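Side-chain contacts in beta-catenin homolog sys-1 (Caenorhabditis elegans, PDB 3C2G), which acts as a transcriptional coregulator in the Wnt signalling asymmetry pathway, binding the TCF factor pop-1 directly and activating or repressing target genes: residues K306-V311 against T346-N351; V341-T346 against I398-R403; R393-I398 against L458-T463. All blocks are in the same frame, centred on the assembly; numbering follows the deposited sequence.

How the contacts relate
Three contacts join four helices one to the next, with other helices lying between them in the chain: contact 1 joins helix 298-311 to 339-352, contact 2 joins 339-352 to 388-409, and contact 3 joins 388-409 to 457-472. Contacts 1 and 2 share Thr346, contacts 2 and 3 share Ile398. All are buried rather than on the surface, yet their chemistry differs. Contact 1 is leucine, glycine and phenylalanine packing and contact 2 turns on an asparagine-threonine hydrogen bond; residues of both also meet the bound peptide in several places. Contact 3 is an apolar joint, with the peptide reaching Glu459 beside it. A probable hydrogen bond from Arg403 to Ser350 links contacts 2 and 1.

Contact 1 (K306-V311 against T346-N351); sequences KLLLQV and TGFLSN
Gly347 O, in the residue that Leu309 touches, takes a short hydrogen bond from Ser350 OG (2.6 Å) and a weak one from the backbone N of Asn351. Serine suits this place because its small hydroxyl can fold back on its own helix; Ser350 OG is also bonded to Arg403 of helix 388-409. Glycine suits its place for another reason: a beta carbon would point at the partner helix and collide with Leu309. Its absence lets Leu309 CD1 settle 3.6 Å from Gly347 CA and 3.7 Å from Phe348 N. The helix segments thereby come within 8.4 Å, axis to axis, at an angle of 24°. With CG anti to the backbone N (chi1 174°), the Phe348 ring is carried out beside helix 298-311. Phe348 CD1, at the ring edge, lies 3.5 Å from Leu308 O, near the ring plane, and 4.1 Å from Leu308 CB. Here two armadillo-domain helices meet beside the bound pop-1 peptide, which packs an aromatic side chain on Leu309. No hydrogen bond crosses between the segments: the join rests on close packing and a ring edge against a carbonyl oxygen, while Ser350 and Asn351 spend their polar side chains on other partners.

Contact 2 (V341-T346 against I398-R403); sequences VIYSGT and ICNCLR
Tyr343 starts out pointing away from helix 388-409, yet its ring swings back toward the amide of Asn400, Tyr343 CD1 lying 3.6 Å from Asn400 ND2. Ring and amide planes are 32° apart, so the two groups are inclined to one another rather than stacked flat. Asn400 ND2 also comes close to the carbonyl oxygen of Tyr343, but the angle there is too poor for a hydrogen bond. One turn further on, Thr346 faces the partner helix directly. Thr346 OG1 sits between the backbone N and the carbonyl carbon (chi1 60°), from where it donates to Ile342 O at 2.8 Å. That oxygen receives the Thr346 backbone N from the opposite face of its carbonyl plane. With its proton so used, Thr346 OG1 accepts from Asn400 ND2 at 3.2 Å (N-H...O 146°), a threonine hydroxyl serving both helices at once. The methyl Thr346 CG2 meets Cys401 SG at 3.8 Å, which suits a residue with one polar and one apolar branch. Arg403 NH2 donates to Asn400 OD1 at 2.8 Å, so both ends of the asparagine amide are held and its rotation is fixed. The arrangement joins two nearly parallel helices of the armadillo domain, and aromatic packing from the bound pop-1 peptide reaches Tyr343 and Asn400. Around the pair, helix 298-311 packs on Tyr343, helix 368-377 on Ile342 and Cys401, and helix 457-472 on Ile398 and Leu402.

Contact 3 (R393-I398 against L458-T463); sequences RVCEII and LELRST
Between Cys395 and Leu460 no ring or side-chain amide takes part, and the flat groups of these segments stand at the margin. The guanidinium of Arg393 makes a cation-pi contact with the Tyr343 ring, while Arg393 NH1 reaches Glu396 OE1 at 3.3 Å in a salt bridge whose hydrogen bond is weak and its NH2 pairs with Glu340. On the other helix the carbonyl of Glu459 is approached on opposite faces, Glu459 O taking Thr463 OG1 at 2.7 Å and the Thr463 backbone N. A threonine suits this buried place because its hydroxyl can be satisfied by its own helix. The joint itself is made by Leu460, which points at helix 388-409 and sets one methyl on each of two neighbours a turn apart. Leu460 CD2 touches Cys395 SG at 3.7 Å, and Leu460 CD1 meets Ile398 CG2 at 3.8 Å. Such packing between helices set apart in the chain is in keeping with the armadillo domain, whose helices stack into an elongated superhelix. Glu459, next to Leu460 but taking no part in the packing, forms a salt bridge with a basic side chain of the bound pop-1 peptide. In Cys395 the sulfur stands anti to the backbone N (chi1 -178°), which carries it across to the leucine; a small, weakly polar thiol suits a close apolar meeting with a leucine methyl. An alanine in place of Leu460 would take away CG and both methyls, and would probably leave Ile398 CG2 without its partner across the contact and a gap beside the Cys395 sulfur. Leu460 also packs on Cys399, the residue following Ile398.

Contact 1 (K306-V311 against T346-N351)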
loop_
_atom_site.group_PDB
_atom_site.type_symbol
_atom_site.label_atom_id
_atom_site.label_comp_id
_atom_site.label_asym_id
_atom_site.label_seq_id
_atom_site.Cartn_x
_atom_site.Cartn_y
_atom_site.Cartn_z
ATOM N N LYS A 306 -4.993 0.150 -5.866
ATOM C CA LYS A 306 -4.172 0.007 -4.649
ATOM C C LYS A 306 -3.180 -1.157 -4.774
ATOM O O LYS A 306 -2.004 -1.014 -4.450
ATOM C CB LYS A 306 -5.088 -0.226 -3.445
ATOM C CG LYS A 306 -4.431 -0.122 -2.072
ATOM C CD LYS A 306 -5.382 -0.700 -0.994
ATOM C CE LYS A 306 -4.899 -0.466 0.463
ATOM N NZ LYS A 306 -3.455 -0.797 0.725
ATOM N N LEU A 307 -3.662 -2.300 -5.256
ATOM C CA LEU A 307 -2.823 -3.454 -5.480
ATOM C C LEU A 307 -1.823 -3.248 -6.640
ATOM O O LEU A 307 -0.679 -3.677 -6.555
ATOM C CB LEU A 307 -3.692 -4.703 -5.705
ATOM C CG LEU A 307 -2.967 -6.050 -5.865
ATOM C CD1 LEU A 307 -2.112 -6.426 -4.651
ATOM C CD2 LEU A 307 -3.941 -7.185 -6.232
ATOM N N LEU A 308 -2.262 -2.599 -7.714
ATOM C CA LEU A 308 -1.375 -2.217 -8.799
ATOM C C LEU A 308 -0.230 -1.378 -8.263
ATOM O O LEU A 308 0.926 -1.645 -8.569
ATOM C CB LEU A 308 -2.121 -1.444 -9.879
ATOM C CG LEU A 308 -2.923 -2.301 -10.857
ATOM C CD1 LEU A 308 -3.674 -1.418 -11.840
ATOM C CD2 LEU A 308 -2.029 -3.267 -11.596
ATOM N N LEU A 309 -0.553 -0.381 -7.447
ATOM C CA LEU A 309 0.462 0.449 -6.832
ATOM C C LEU A 309 1.493 -0.436 -6.126
ATOM O O LEU A 309 2.692 -0.259 -6.290
ATOM C CB LEU A 309 -0.186 1.420 -5.839
ATOM C CG LEU A 309 0.743 2.428 -5.163
ATOM C CD1 LEU A 309 1.422 3.338 -6.211
ATOM C CD2 LEU A 309 0.026 3.255 -4.071
ATOM N N GLN A 310 1.009 -1.419 -5.376
ATOM C CA GLN A 310 1.853 -2.192 -4.502
ATOM C C GLN A 310 2.850 -3.043 -5.264
ATOM O O GLN A 310 3.912 -3.342 -4.749
ATOM C CB GLN A 310 0.979 -3.094 -3.648
ATOM C CG GLN A 310 1.660 -3.627 -2.412
ATOM C CD GLN A 310 0.733 -4.514 -1.594
ATOM O OE1 GLN A 310 -0.417 -4.139 -1.334
ATOM N NE2 GLN A 310 1.219 -5.699 -1.202
ATOM N N VAL A 311 2.496 -3.448 -6.477
ATOM C CA VAL A 311 3.334 -4.363 -7.261
ATOM C C VAL A 311 4.130 -3.636 -8.367
ATOM O O VAL A 311 4.805 -4.283 -9.178
ATOM C CB VAL A 311 2.496 -5.525 -7.908
ATOM C CG1 VAL A 311 1.704 -6.292 -6.844
ATOM C CG2 VAL A 311 1.560 -5.005 -9.010
ATOM N N THR A 346 -0.872 7.193 -10.862
ATOM C CA THR A 346 0.344 7.944 -11.123
ATOM C C THR A 346 1.542 7.326 -10.397
ATOM O O THR A 346 2.673 7.407 -10.888
ATOM C CB THR A 346 0.226 9.464 -10.756
ATOM O OG1 THR A 346 -0.069 9.621 -9.361
ATOM C CG2 THR A 346 -0.836 10.160 -11.596
ATOM N N GLY A 347 1.292 6.739 -9.220
ATOM C CA GLY A 347 2.321 6.045 -8.458
ATOM C C GLY A 347 2.808 4.844 -9.239
ATOM O O GLY A 347 4.006 4.634 -9.389
ATOM N N PHE A 348 1.867 4.069 -9.762
ATOM C CA PHE A 348 2.159 2.950 -10.640
ATOM C C PHE A 348 2.941 3.350 -11.910
ATOM O O PHE A 348 3.872 2.657 -12.322
ATOM C CB PHE A 348 0.852 2.248 -11.029
ATOM C CG PHE A 348 1.032 1.173 -12.048
ATOM C CD1 PHE A 348 1.369 -0.113 -11.665
ATOM C CD2 PHE A 348 0.899 1.452 -13.399
ATOM C CE1 PHE A 348 1.545 -1.121 -12.623
ATOM C CE2 PHE A 348 1.091 0.467 -14.358
ATOM C CZ PHE A 348 1.405 -0.821 -13.972
ATOM N N LEU A 349 2.525 4.443 -12.538
ATOM C CA LEU A 349 3.146 4.938 -13.749
ATOM C C LEU A 349 4.621 5.256 -13.505
ATOM O O LEU A 349 5.490 4.843 -14.274
ATOM C CB LEU A 349 2.394 6.187 -14.222
ATOM C CG LEU A 349 2.764 6.785 -15.575
ATOM C CD1 LEU A 349 2.650 5.749 -16.719
ATOM C CD2 LEU A 349 1.915 8.036 -15.847
ATOM N N SER A 350 4.903 5.936 -12.397
ATOM C CA SER A 350 6.275 6.332 -12.059
ATOM C C SER A 350 7.216 5.151 -11.917
ATOM O O SER A 350 8.345 5.225 -12.386
ATOM C CB SER A 350 6.313 7.187 -10.799
ATOM O OG SER A 350 5.852 6.442 -9.691
ATOM N N ASN A 351 6.752 4.064 -11.293
ATOM C CA ASN A 351 7.567 2.854 -11.158
ATOM C C ASN A 351 7.650 2.029 -12.435
ATOM O O ASN A 351 8.705 1.473 -12.744
ATOM C CB ASN A 351 7.069 1.956 -10.028
ATOM C CG ASN A 351 7.341 2.528 -8.654
ATOM O OD1 ASN A 351 8.284 3.288 -8.454
ATOM N ND2 ASN A 351 6.504 2.158 -7.688
#

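Contact 2 (V341-T346 against I398-R403)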
loop_
_atom_site.group_PDB
_atom_site.type_symbol
_atom_site.label_atom_id
_atom_site.label_comp_id
_atom_site.label_asym_id
_atom_site.label_seq_id
_atom_site.Cartn_x
_atom_site.Cartn_y
_atom_site.Cartn_z
ATOM N N VAL A 341 -7.591 7.097 -6.699
ATOM C CA VAL A 341 -7.316 6.420 -7.945
ATOM C C VAL A 341 -6.179 7.139 -8.686
ATOM O O VAL A 341 -5.278 6.488 -9.203
ATOM C CB VAL A 341 -8.605 6.281 -8.805
ATOM C CG1 VAL A 341 -8.297 5.709 -10.153
ATOM C CG2 VAL A 341 -9.603 5.372 -8.107
ATOM N N ILE A 342 -6.204 8.476 -8.699
ATOM C CA ILE A 342 -5.152 9.260 -9.336
ATOM C C ILE A 342 -3.831 8.978 -8.644
ATOM O O ILE A 342 -2.791 8.817 -9.295
ATOM C CB ILE A 342 -5.421 10.791 -9.287
ATOM C CG1 ILE A 342 -6.780 11.165 -9.906
ATOM C CG2 ILE A 342 -4.301 11.556 -9.954
ATOM C CD1 ILE A 342 -7.065 10.544 -11.236
ATOM N N TYR A 343 -3.882 8.905 -7.322
ATOM C CA TYR A 343 -2.701 8.648 -6.531
ATOM C C TYR A 343 -2.099 7.306 -6.882
ATOM O O TYR A 343 -0.900 7.229 -7.138
ATOM C CB TYR A 343 -3.024 8.699 -5.050
ATOM C CG TYR A 343 -1.913 8.179 -4.179
ATOM C CD1 TYR A 343 -0.715 8.911 -4.033
ATOM C CD2 TYR A 343 -2.052 6.967 -3.480
ATOM C CE1 TYR A 343 0.315 8.444 -3.225
ATOM C CE2 TYR A 343 -1.024 6.488 -2.658
ATOM C CZ TYR A 343 0.160 7.224 -2.536
ATOM O OH TYR A 343 1.189 6.764 -1.727
ATOM N N SER A 344 -2.929 6.265 -6.925
ATOM C CA SER A 344 -2.467 4.911 -7.224
ATOM C C SER A 344 -1.936 4.788 -8.646
ATOM O O SER A 344 -0.875 4.209 -8.862
ATOM C CB SER A 344 -3.589 3.894 -7.017
ATOM O OG SER A 344 -4.150 3.990 -5.722
ATOM N N GLY A 345 -2.683 5.334 -9.605
ATOM C CA GLY A 345 -2.330 5.252 -11.014
ATOM C C GLY A 345 -1.026 5.957 -11.339
ATOM O O GLY A 345 -0.168 5.395 -12.023
ATOM N N THR A 346 -0.872 7.193 -10.862
ATOM C CA THR A 346 0.344 7.944 -11.123
ATOM C C THR A 346 1.542 7.326 -10.397
ATOM O O THR A 346 2.673 7.407 -10.888
ATOM C CB THR A 346 0.226 9.464 -10.756
ATOM O OG1 THR A 346 -0.069 9.621 -9.361
ATOM C CG2 THR A 346 -0.836 10.160 -11.596
ATOM N N ILE A 398 1.270 15.125 -7.149
ATOM C CA ILE A 398 2.188 15.955 -7.918
ATOM C C ILE A 398 3.585 15.353 -7.870
ATOM O O ILE A 398 4.300 15.326 -8.870
ATOM C CB ILE A 398 2.218 17.396 -7.392
ATOM C CG1 ILE A 398 0.839 18.031 -7.545
ATOM C CG2 ILE A 398 3.272 18.235 -8.146
ATOM C CD1 ILE A 398 0.685 19.302 -6.737
ATOM N N CYS A 399 3.955 14.847 -6.700
ATOM C CA CYS A 399 5.245 14.216 -6.539
ATOM C C CYS A 399 5.399 12.994 -7.446
ATOM O O CYS A 399 6.440 12.830 -8.072
ATOM C CB CYS A 399 5.480 13.849 -5.091
ATOM S SG CYS A 399 7.184 13.387 -4.807
ATOM N N ASN A 400 4.360 12.154 -7.523
ATOM C CA ASN A 400 4.332 11.042 -8.473
ATOM C C ASN A 400 4.495 11.483 -9.920
ATOM O O ASN A 400 5.227 10.854 -10.678
ATOM C CB ASN A 400 3.012 10.268 -8.378
ATOM C CG ASN A 400 2.884 9.457 -7.099
ATOM O OD1 ASN A 400 3.877 9.094 -6.467
ATOM N ND2 ASN A 400 1.652 9.150 -6.730
ATOM N N CYS A 401 3.784 12.528 -10.316
ATOM C CA CYS A 401 3.825 12.984 -11.706
ATOM C C CYS A 401 5.218 13.463 -12.119
ATOM O O CYS A 401 5.735 13.044 -13.148
ATOM C CB CYS A 401 2.774 14.054 -11.963
ATOM S SG CYS A 401 1.051 13.458 -11.905
ATOM N N LEU A 402 5.840 14.284 -11.278
ATOM C CA LEU A 402 7.171 14.809 -11.536
ATOM C C LEU A 402 8.240 13.731 -11.507
ATOM O O LEU A 402 9.230 13.806 -12.249
ATOM C CB LEU A 402 7.518 15.910 -10.544
ATOM C CG LEU A 402 6.628 17.149 -10.545
ATOM C CD1 LEU A 402 7.011 17.981 -9.360
ATOM C CD2 LEU A 402 6.718 17.980 -11.841
ATOM N N ARG A 403 8.057 12.727 -10.660
ATOM C CA ARG A 403 8.979 11.585 -10.659
ATOM C C ARG A 403 8.854 10.808 -11.986
ATOM O O ARG A 403 9.837 10.328 -12.538
ATOM C CB ARG A 403 8.719 10.684 -9.448
ATOM C CG ARG A 403 9.976 10.085 -8.838
ATOM C CD ARG A 403 9.713 9.259 -7.545
ATOM N NE ARG A 403 8.490 8.463 -7.631
ATOM C CZ ARG A 403 7.394 8.709 -6.922
ATOM N NH1 ARG A 403 7.382 9.717 -6.044
ATOM N NH2 ARG A 403 6.308 7.950 -7.097
#

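Contact 3 (R393-I398 against L458-T463)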
loop_
_atom_site.group_PDB
_atom_site.type_symbol
_atom_site.label_atom_id
_atom_site.label_comp_id
_atom_site.label_asym_id
_atom_site.label_seq_id
_atom_site.Cartn_x
_atom_site.Cartn_y
_atom_site.Cartn_z
ATOM N N ARG A 393 -2.426 14.284 0.029
ATOM C CA ARG A 393 -2.685 13.448 -1.142
ATOM C C ARG A 393 -2.280 14.156 -2.443
ATOM O O ARG A 393 -1.588 13.579 -3.286
ATOM C CB ARG A 393 -4.157 13.005 -1.196
ATOM C CG ARG A 393 -4.366 11.563 -1.648
ATOM C CD ARG A 393 -3.614 10.628 -0.697
ATOM N NE ARG A 393 -3.897 9.199 -0.871
ATOM C CZ ARG A 393 -3.258 8.229 -0.215
ATOM N NH1 ARG A 393 -2.291 8.516 0.658
ATOM N NH2 ARG A 393 -3.576 6.963 -0.440
ATOM N N VAL A 394 -2.719 15.401 -2.586
ATOM C CA VAL A 394 -2.410 16.212 -3.748
ATOM C C VAL A 394 -0.893 16.333 -3.872
ATOM O O VAL A 394 -0.330 16.293 -4.963
ATOM C CB VAL A 394 -3.057 17.606 -3.624
ATOM C CG1 VAL A 394 -2.557 18.548 -4.726
ATOM C CG2 VAL A 394 -4.576 17.484 -3.673
ATOM N N CYS A 395 -0.254 16.442 -2.724
ATOM C CA CYS A 395 1.160 16.604 -2.617
ATOM C C CYS A 395 1.892 15.359 -3.130
ATOM O O CYS A 395 2.805 15.470 -3.939
ATOM C CB CYS A 395 1.482 16.887 -1.155
ATOM S SG CYS A 395 3.185 17.176 -0.785
ATOM N N GLU A 396 1.474 14.187 -2.671
ATOM C CA GLU A 396 1.977 12.908 -3.165
ATOM C C GLU A 396 1.634 12.659 -4.644
ATOM O O GLU A 396 2.389 12.000 -5.363
ATOM C CB GLU A 396 1.423 11.777 -2.296
ATOM C CG GLU A 396 2.027 11.686 -0.873
ATOM C CD GLU A 396 1.182 10.838 0.083
ATOM O OE1 GLU A 396 -0.065 10.838 -0.043
ATOM O OE2 GLU A 396 1.764 10.185 0.978
ATOM N N ILE A 397 0.503 13.182 -5.100
ATOM C CA ILE A 397 0.119 13.062 -6.507
ATOM C C ILE A 397 1.069 13.841 -7.441
ATOM O O ILE A 397 1.608 13.281 -8.403
ATOM C CB ILE A 397 -1.355 13.475 -6.744
ATOM C CG1 ILE A 397 -2.296 12.430 -6.120
ATOM C CG2 ILE A 397 -1.627 13.628 -8.240
ATOM C CD1 ILE A 397 -3.758 12.758 -6.207
ATOM N N ILE A 398 1.270 15.125 -7.149
ATOM C CA ILE A 398 2.188 15.955 -7.918
ATOM C C ILE A 398 3.585 15.353 -7.870
ATOM O O ILE A 398 4.300 15.326 -8.870
ATOM C CB ILE A 398 2.218 17.396 -7.392
ATOM C CG1 ILE A 398 0.839 18.031 -7.545
ATOM C CG2 ILE A 398 3.272 18.235 -8.146
ATOM C CD1 ILE A 398 0.685 19.302 -6.737
ATOM N N LEU A 458 8.459 17.674 1.947
ATOM C CA LEU A 458 9.905 17.617 1.800
ATOM C C LEU A 458 10.327 16.890 0.526
ATOM O O LEU A 458 11.191 17.366 -0.216
ATOM C CB LEU A 458 10.538 16.953 3.021
ATOM C CG LEU A 458 12.045 16.693 2.989
ATOM C CD1 LEU A 458 12.850 18.000 2.743
ATOM C CD2 LEU A 458 12.494 15.999 4.267
ATOM N N GLU A 459 9.703 15.742 0.286
ATOM C CA GLU A 459 10.032 14.892 -0.838
ATOM C C GLU A 459 9.542 15.536 -2.125
ATOM O O GLU A 459 10.167 15.371 -3.172
ATOM C CB GLU A 459 9.415 13.504 -0.653
ATOM C CG GLU A 459 9.895 12.456 -1.668
ATOM C CD GLU A 459 9.352 11.051 -1.420
ATOM O OE1 GLU A 459 9.125 10.672 -0.244
ATOM O OE2 GLU A 459 9.170 10.318 -2.422
ATOM N N LEU A 460 8.434 16.271 -2.039
ATOM C CA LEU A 460 7.923 17.029 -3.167
ATOM C C LEU A 460 8.889 18.137 -3.613
ATOM O O LEU A 460 9.132 18.307 -4.799
ATOM C CB LEU A 460 6.557 17.640 -2.849
ATOM C CG LEU A 460 5.980 18.546 -3.951
ATOM C CD1 LEU A 460 5.780 17.795 -5.276
ATOM C CD2 LEU A 460 4.688 19.196 -3.524
ATOM N N ARG A 461 9.424 18.893 -2.663
ATOM C CA ARG A 461 10.296 20.025 -2.975
ATOM C C ARG A 461 11.630 19.541 -3.509
ATOM O O ARG A 461 12.217 20.152 -4.383
ATOM C CB ARG A 461 10.480 20.924 -1.747
ATOM C CG ARG A 461 9.184 21.579 -1.336
ATOM C CD ARG A 461 9.287 22.488 -0.136
ATOM N NE ARG A 461 8.109 23.348 -0.145
ATOM C CZ ARG A 461 7.789 24.229 0.795
ATOM N NH1 ARG A 461 8.552 24.380 1.874
ATOM N NH2 ARG A 461 6.689 24.956 0.649
ATOM N N SER A 462 12.090 18.415 -2.999
ATOM C CA SER A 462 13.297 17.817 -3.508
ATOM C C SER A 462 13.103 17.376 -4.963
ATOM O O SER A 462 13.984 17.591 -5.798
ATOM C CB SER A 462 13.683 16.634 -2.629
ATOM O OG SER A 462 14.934 16.113 -3.014
ATOM N N THR A 463 11.944 16.784 -5.256
ATOM C CA THR A 463 11.627 16.249 -6.591
ATOM C C THR A 463 11.426 17.374 -7.606
ATOM O O THR A 463 11.781 17.241 -8.773
ATOM C CB THR A 463 10.360 15.348 -6.542
ATOM O OG1 THR A 463 10.573 14.287 -5.608
ATOM C CG2 THR A 463 10.040 14.738 -7.900
#